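Local coordinates for protein peptidyl tryptophan dihydroxylase (Pseudomonas putida, PDB 7CTQ) that uses a bound flavin to dihydroxylate a peptidyl tryptophan, a step essential for making the tryptophylquinone cofactor of quinohemoprotein amine dehydrogenase, at residues 265-277 and 313-325. Residues are numbered along the deposited sequence; the frame is centred on the assembly and turned at random.
Sequences MAVDPLSGNGIFQ and LFLRFARIGRDFY. With FAD (flavin-adenine dinucleotide), chain C.
Stacking carries the centre of this contact: F317, on helix 299-327, lies flat against the extended side chain of Q277, whose CG makes a CH-pi contact 3.4 Å from the ring centroid. The amide plane follows the ring to within 14°. Q277 NE2 donates to a water 2.9 Å away, and the same water donates to F317 O. An alanine in place of F317 would probably open a gap beside Q277, leaving its amide with the water but no ring to lie against. A second CH-pi contact sets L270 CD2 squarely over the Y325 ring, 3.4 Å from its centroid; CG anti to the backbone N (chi1 -179°) extends the side chain toward the helix, and chi2 turns CD2 onto the ring. Apolar packing fills the other end, where M265 CE meets the F314 ring edge at CD1 (4.0 Å). Y325 OH donates to D268 OD2, modelled very short at 2.4 Å, a length to be read with caution; W183 also bonds this hydroxyl. P269 CB packs on the flavin, and I275 N donates to FAD O2 (2.9 Å). A mainly apolar seam, with one hydroxyl-carboxylate bond and one bridging water, thus backs the loop and first turn of helix 274-282 that meet FAD.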
loop_
_atom_site.group_PDB
_atom_site.type_symbol
_atom_site.label_atom_id
_atom_site.label_comp_id
_atom_site.label_asym_id
_atom_site.label_seq_id
_atom_site.Cartn_x
_atom_site.Cartn_y
_atom_site.Cartn_z
ATOM N N MET A 265 -0.808 -6.362 2.390
ATOM C CA MET A 265 0.556 -6.251 1.908
ATOM C C MET A 265 1.125 -4.901 2.309
ATOM O O MET A 265 0.434 -3.881 2.272
ATOM C CB MET A 265 0.626 -6.398 0.383
ATOM C CG MET A 265 -0.395 -5.556 -0.380
ATOM S SD MET A 265 0.255 -4.138 -1.291
ATOM C CE MET A 265 1.946 -4.100 -0.754
ATOM N N ALA A 266 2.415 -4.897 2.614
ATOM C CA ALA A 266 3.105 -3.653 2.906
ATOM C C ALA A 266 4.568 -3.854 2.581
ATOM O O ALA A 266 5.133 -4.889 2.926
ATOM C CB ALA A 266 2.932 -3.251 4.374
ATOM N N VAL A 267 5.171 -2.882 1.910
ATOM C CA VAL A 267 6.608 -2.873 1.691
ATOM C C VAL A 267 7.206 -1.820 2.617
ATOM O O VAL A 267 6.486 -1.108 3.314
ATOM C CB VAL A 267 6.962 -2.622 0.209
ATOM C CG1 VAL A 267 6.214 -3.621 -0.659
ATOM C CG2 VAL A 267 6.613 -1.202 -0.202
ATOM N N ASP A 268 8.539 -1.735 2.652
ATOM C CA ASP A 268 9.117 -0.823 3.629
ATOM C C ASP A 268 8.903 0.617 3.143
ATOM O O ASP A 268 8.578 0.835 1.972
ATOM C CB ASP A 268 10.590 -1.189 3.937
ATOM C CG ASP A 268 11.630 -0.670 2.915
ATOM O OD1 ASP A 268 11.329 0.015 1.910
ATOM O OD2 ASP A 268 12.830 -0.900 3.194
ATOM N N PRO A 269 9.053 1.610 4.023
ATOM C CA PRO A 269 8.576 2.964 3.712
ATOM C C PRO A 269 9.518 3.832 2.892
ATOM O O PRO A 269 9.255 5.031 2.783
ATOM C CB PRO A 269 8.386 3.572 5.105
ATOM C CG PRO A 269 9.438 2.908 5.930
ATOM C CD PRO A 269 9.427 1.483 5.447
ATOM N N LEU A 270 10.594 3.290 2.308
ATOM C CA LEU A 270 11.535 4.133 1.568
ATOM C C LEU A 270 10.867 4.934 0.446
ATOM O O LEU A 270 11.327 6.034 0.115
ATOM C CB LEU A 270 12.672 3.289 0.988
ATOM C CG LEU A 270 13.732 4.087 0.222
ATOM C CD1 LEU A 270 14.293 5.229 1.081
ATOM C CD2 LEU A 270 14.857 3.200 -0.279
ATOM N N SER A 271 9.793 4.416 -0.156
ATOM C CA SER A 271 9.245 5.087 -1.333
ATOM C C SER A 271 8.612 6.432 -0.997
ATOM O O SER A 271 8.433 7.261 -1.896
ATOM C CB SER A 271 8.208 4.202 -2.020
ATOM O OG SER A 271 7.024 4.134 -1.234
ATOM N N GLY A 272 8.285 6.672 0.268
ATOM C CA GLY A 272 7.467 7.820 0.600
ATOM C C GLY A 272 6.080 7.742 0.013
ATOM O O GLY A 272 5.432 8.775 -0.177
ATOM N N ASN A 273 5.602 6.523 -0.277
ATOM C CA ASN A 273 4.378 6.330 -1.044
ATOM C C ASN A 273 3.482 5.262 -0.436
ATOM O O ASN A 273 2.609 4.736 -1.133
ATOM C CB ASN A 273 4.710 5.948 -2.484
ATOM C CG ASN A 273 4.666 7.128 -3.418
ATOM O OD1 ASN A 273 3.686 7.323 -4.138
ATOM N ND2 ASN A 273 5.730 7.930 -3.416
ATOM N N GLY A 274 3.659 4.942 0.849
ATOM C CA GLY A 274 2.943 3.818 1.432
ATOM C C GLY A 274 1.437 3.990 1.416
ATOM O O GLY A 274 0.694 3.041 1.137
ATOM N N ILE A 275 0.959 5.203 1.709
ATOM C CA ILE A 275 -0.484 5.427 1.750
ATOM C C ILE A 275 -1.101 5.152 0.382
ATOM O O ILE A 275 -2.175 4.540 0.278
ATOM C CB ILE A 275 -0.794 6.852 2.247
ATOM C CG1 ILE A 275 -0.539 6.949 3.759
ATOM C CG2 ILE A 275 -2.225 7.201 1.955
ATOM C CD1 ILE A 275 -0.395 8.375 4.281
ATOM N N PHE A 276 -0.421 5.577 -0.683
ATOM C CA PHE A 276 -0.905 5.304 -2.032
ATOM C C PHE A 276 -0.934 3.806 -2.307
ATOM O O PHE A 276 -1.891 3.290 -2.901
ATOM C CB PHE A 276 -0.017 6.017 -3.053
ATOM C CG PHE A 276 -0.367 5.711 -4.485
ATOM C CD1 PHE A 276 -1.241 6.526 -5.186
ATOM C CD2 PHE A 276 0.185 4.608 -5.136
ATOM C CE1 PHE A 276 -1.566 6.245 -6.512
ATOM C CE2 PHE A 276 -0.133 4.325 -6.456
ATOM C CZ PHE A 276 -1.010 5.142 -7.145
ATOM N N GLN A 277 0.125 3.103 -1.905
ATOM C CA GLN A 277 0.206 1.665 -2.121
ATOM C C GLN A 277 -0.871 0.927 -1.335
ATOM O O GLN A 277 -1.416 -0.080 -1.809
ATOM C CB GLN A 277 1.600 1.192 -1.751
ATOM C CG GLN A 277 2.650 1.860 -2.613
ATOM C CD GLN A 277 4.045 1.602 -2.134
ATOM O OE1 GLN A 277 4.240 1.088 -1.040
ATOM N NE2 GLN A 277 5.030 1.959 -2.946
ATOM N N LEU A 313 0.762 -6.389 -6.808
ATOM C CA LEU A 313 1.022 -5.063 -6.246
ATOM C C LEU A 313 2.235 -5.095 -5.318
ATOM O O LEU A 313 3.166 -4.293 -5.468
ATOM C CB LEU A 313 -0.215 -4.538 -5.491
ATOM C CG LEU A 313 -1.463 -4.057 -6.248
ATOM C CD1 LEU A 313 -2.566 -3.675 -5.257
ATOM C CD2 LEU A 313 -1.186 -2.880 -7.175
ATOM N N PHE A 314 2.242 -6.030 -4.359
ATOM C CA PHE A 314 3.359 -6.172 -3.426
ATOM C C PHE A 314 4.684 -6.260 -4.159
ATOM O O PHE A 314 5.644 -5.555 -3.831
ATOM C CB PHE A 314 3.162 -7.422 -2.564
ATOM C CG PHE A 314 4.345 -7.753 -1.678
ATOM C CD1 PHE A 314 4.529 -7.098 -0.454
ATOM C CD2 PHE A 314 5.262 -8.724 -2.055
ATOM C CE1 PHE A 314 5.602 -7.418 0.356
ATOM C CE2 PHE A 314 6.340 -9.040 -1.256
ATOM C CZ PHE A 314 6.517 -8.384 -0.049
ATOM N N LEU A 315 4.753 -7.131 -5.160
ATOM C CA LEU A 315 6.009 -7.324 -5.867
ATOM C C LEU A 315 6.410 -6.070 -6.626
ATOM O O LEU A 315 7.603 -5.732 -6.686
ATOM C CB LEU A 315 5.898 -8.525 -6.811
ATOM C CG LEU A 315 5.896 -9.885 -6.105
ATOM C CD1 LEU A 315 5.672 -11.013 -7.103
ATOM C CD2 LEU A 315 7.207 -10.111 -5.333
ATOM N N ARG A 316 5.435 -5.368 -7.216
ATOM C CA ARG A 316 5.761 -4.138 -7.937
ATOM C C ARG A 316 6.297 -3.074 -6.985
ATOM O O ARG A 316 7.341 -2.457 -7.241
ATOM C CB ARG A 316 4.540 -3.611 -8.689
ATOM C CG ARG A 316 4.831 -2.280 -9.391
ATOM C CD ARG A 316 3.603 -1.674 -10.051
ATOM N NE ARG A 316 3.839 -0.275 -10.404
ATOM C CZ ARG A 316 4.490 0.128 -11.496
ATOM N NH1 ARG A 316 4.982 -0.761 -12.357
ATOM N NH2 ARG A 316 4.653 1.427 -11.729
ATOM N N PHE A 317 5.604 -2.854 -5.869
ATOM C CA PHE A 317 6.080 -1.850 -4.929
ATOM C C PHE A 317 7.413 -2.249 -4.313
ATOM O O PHE A 317 8.251 -1.378 -4.050
ATOM C CB PHE A 317 5.012 -1.587 -3.866
ATOM C CG PHE A 317 3.729 -1.041 -4.438
ATOM C CD1 PHE A 317 3.765 -0.169 -5.532
ATOM C CD2 PHE A 317 2.490 -1.421 -3.915
ATOM C CE1 PHE A 317 2.603 0.332 -6.078
ATOM C CE2 PHE A 317 1.307 -0.923 -4.457
ATOM C CZ PHE A 317 1.358 -0.044 -5.540
ATOM N N ALA A 318 7.643 -3.552 -4.103
ATOM C CA ALA A 318 8.923 -4.005 -3.556
ATOM C C ALA A 318 10.069 -3.691 -4.507
ATOM O O ALA A 318 11.166 -3.314 -4.073
ATOM C CB ALA A 318 8.877 -5.508 -3.269
ATOM N N ARG A 319 9.837 -3.869 -5.810
ATOM C CA ARG A 319 10.870 -3.590 -6.802
ATOM C C ARG A 319 11.086 -2.097 -6.988
ATOM O O ARG A 319 12.209 -1.662 -7.262
ATOM C CB ARG A 319 10.502 -4.227 -8.141
ATOM C CG ARG A 319 10.593 -5.744 -8.123
ATOM C CD ARG A 319 10.160 -6.379 -9.462
ATOM N NE ARG A 319 10.184 -7.835 -9.346
ATOM C CZ ARG A 319 9.133 -8.640 -9.495
ATOM N NH1 ARG A 319 7.932 -8.154 -9.791
ATOM N NH2 ARG A 319 9.292 -9.946 -9.355
ATOM N N ILE A 320 10.025 -1.307 -6.875
ATOM C CA ILE A 320 10.187 0.137 -6.928
ATOM C C ILE A 320 11.064 0.598 -5.776
ATOM O O ILE A 320 11.986 1.400 -5.960
ATOM C CB ILE A 320 8.811 0.819 -6.923
ATOM C CG1 ILE A 320 8.169 0.657 -8.303
ATOM C CG2 ILE A 320 8.946 2.291 -6.542
ATOM C CD1 ILE A 320 6.772 1.189 -8.399
ATOM N N GLY A 321 10.824 0.052 -4.583
ATOM C CA GLY A 321 11.661 0.384 -3.443
ATOM C C GLY A 321 13.096 -0.062 -3.631
ATOM O O GLY A 321 14.032 0.685 -3.324
ATOM N N ARG A 322 13.284 -1.267 -4.181
ATOM C CA ARG A 322 14.625 -1.767 -4.465
ATOM C C ARG A 322 15.413 -0.790 -5.329
ATOM O O ARG A 322 16.595 -0.527 -5.073
ATOM C CB ARG A 322 14.528 -3.125 -5.163
ATOM C CG ARG A 322 15.837 -3.595 -5.791
ATOM C CD ARG A 322 15.579 -4.579 -6.919
ATOM N NE ARG A 322 15.011 -3.902 -8.077
ATOM C CZ ARG A 322 14.338 -4.518 -9.046
ATOM N NH1 ARG A 322 14.155 -5.834 -9.000
ATOM N NH2 ARG A 322 13.850 -3.816 -10.060
ATOM N N ASP A 323 14.774 -0.257 -6.376
ATOM C CA ASP A 323 15.450 0.674 -7.273
ATOM C C ASP A 323 15.848 1.956 -6.551
ATOM O O ASP A 323 16.880 2.551 -6.876
ATOM C CB ASP A 323 14.553 0.991 -8.466
ATOM C CG ASP A 323 14.395 -0.192 -9.412
ATOM O OD1 ASP A 323 15.044 -1.226 -9.171
ATOM O OD2 ASP A 323 13.607 -0.100 -10.381
ATOM N N PHE A 324 15.046 2.404 -5.578
ATOM C CA PHE A 324 15.486 3.516 -4.738
ATOM C C PHE A 324 16.739 3.137 -3.963
ATOM O O PHE A 324 17.725 3.879 -3.963
ATOM C CB PHE A 324 14.371 3.951 -3.785
ATOM C CG PHE A 324 13.285 4.738 -4.445
ATOM C CD1 PHE A 324 13.586 5.809 -5.264
ATOM C CD2 PHE A 324 11.956 4.385 -4.274
ATOM C CE1 PHE A 324 12.572 6.522 -5.889
ATOM C CE2 PHE A 324 10.947 5.091 -4.892
ATOM C CZ PHE A 324 11.252 6.165 -5.691
ATOM N N TYR A 325 16.728 1.972 -3.304
ATOM C CA TYR A 325 17.933 1.508 -2.617
ATOM C C TYR A 325 19.114 1.438 -3.576
ATOM O O TYR A 325 20.252 1.761 -3.206
ATOM C CB TYR A 325 17.687 0.138 -1.970
ATOM C CG TYR A 325 16.960 0.185 -0.636
ATOM C CD1 TYR A 325 17.552 0.768 0.496
ATOM C CD2 TYR A 325 15.688 -0.364 -0.491
ATOM C CE1 TYR A 325 16.884 0.797 1.737
ATOM C CE2 TYR A 325 15.019 -0.333 0.749
ATOM C CZ TYR A 325 15.623 0.252 1.850
ATOM O OH TYR A 325 14.960 0.288 3.066
HETATM P PA FAD C . -3.406 2.086 9.051
HETATM O O1A FAD C . -3.207 3.413 8.430
HETATM O O2A FAD C . -2.287 1.692 10.004
HETATM O O5B FAD C . -4.833 2.035 9.683
HETATM C C5B FAD C . -5.179 1.059 10.685
HETATM C C4B FAD C . -6.208 1.704 11.575
HETATM O O4B FAD C . -6.765 0.702 12.456
HETATM C C3B FAD C . -5.699 2.837 12.471
HETATM O O3B FAD C . -6.672 3.875 12.553
HETATM C C2B FAD C . -5.463 2.134 13.814
HETATM O O2B FAD C . -5.625 2.996 14.939
HETATM C C1B FAD C . -6.595 1.107 13.798
HETATM N N9A FAD C . -6.424 -0.076 14.630
HETATM C C8A FAD C . -5.292 -0.802 14.874
HETATM N N7A FAD C . -5.464 -1.832 15.666
HETATM C C5A FAD C . -6.806 -1.757 15.992
HETATM C C6A FAD C . -7.631 -2.544 16.821
HETATM N N6A FAD C . -7.204 -3.609 17.499
HETATM N N1A FAD C . -8.942 -2.202 16.929
HETATM C C2A FAD C . -9.381 -1.136 16.254
HETATM N N3A FAD C . -8.690 -0.323 15.447
HETATM C C4A FAD C . -7.407 -0.687 15.354
HETATM N N1 FAD C . 3.303 5.962 4.029
HETATM C C2 FAD C . 3.416 7.139 3.343
HETATM O O2 FAD C . 2.618 7.454 2.459
HETATM N N3 FAD C . 4.440 8.013 3.646
HETATM C C4 FAD C . 5.408 7.825 4.611
HETATM O O4 FAD C . 6.267 8.684 4.800
HETATM C C4X FAD C . 5.284 6.574 5.334
HETATM N N5 FAD C . 6.166 6.313 6.262
HETATM C C5X FAD C . 6.049 5.117 6.952
HETATM C C6 FAD C . 6.986 4.817 7.942
HETATM C C7 FAD C . 6.922 3.622 8.652
HETATM C C7M FAD C . 7.948 3.333 9.715
HETATM C C8 FAD C . 5.901 2.702 8.366
HETATM C C8M FAD C . 5.797 1.404 9.122
HETATM C C9 FAD C . 4.963 2.999 7.384
HETATM C C9A FAD C . 5.033 4.191 6.673
HETATM N N10 FAD C . 4.091 4.521 5.677
HETATM C C10 FAD C . 4.198 5.703 4.971
HETATM C "C1'" FAD C . 3.037 3.572 5.314
HETATM C "C2'" FAD C . 1.655 3.945 5.826
HETATM O "O2'" FAD C . 1.678 4.236 7.223
HETATM C "C3'" FAD C . 0.718 2.768 5.559
HETATM O "O3'" FAD C . 0.925 2.350 4.214
HETATM C "C4'" FAD C . -0.769 3.049 5.744
HETATM O "O4'" FAD C . -1.009 3.834 6.916
HETATM C "C5'" FAD C . -1.554 1.760 5.809
HETATM O "O5'" FAD C . -2.954 2.075 5.783
HETATM P P FAD C . -4.001 1.133 6.450
HETATM O O1P FAD C . -3.882 -0.230 5.752
HETATM O O2P FAD C . -5.349 1.766 6.459
HETATM O O3P FAD C . -3.450 0.965 7.928
HETATM O O HOH W 1 7.847 1.205 -2.760
#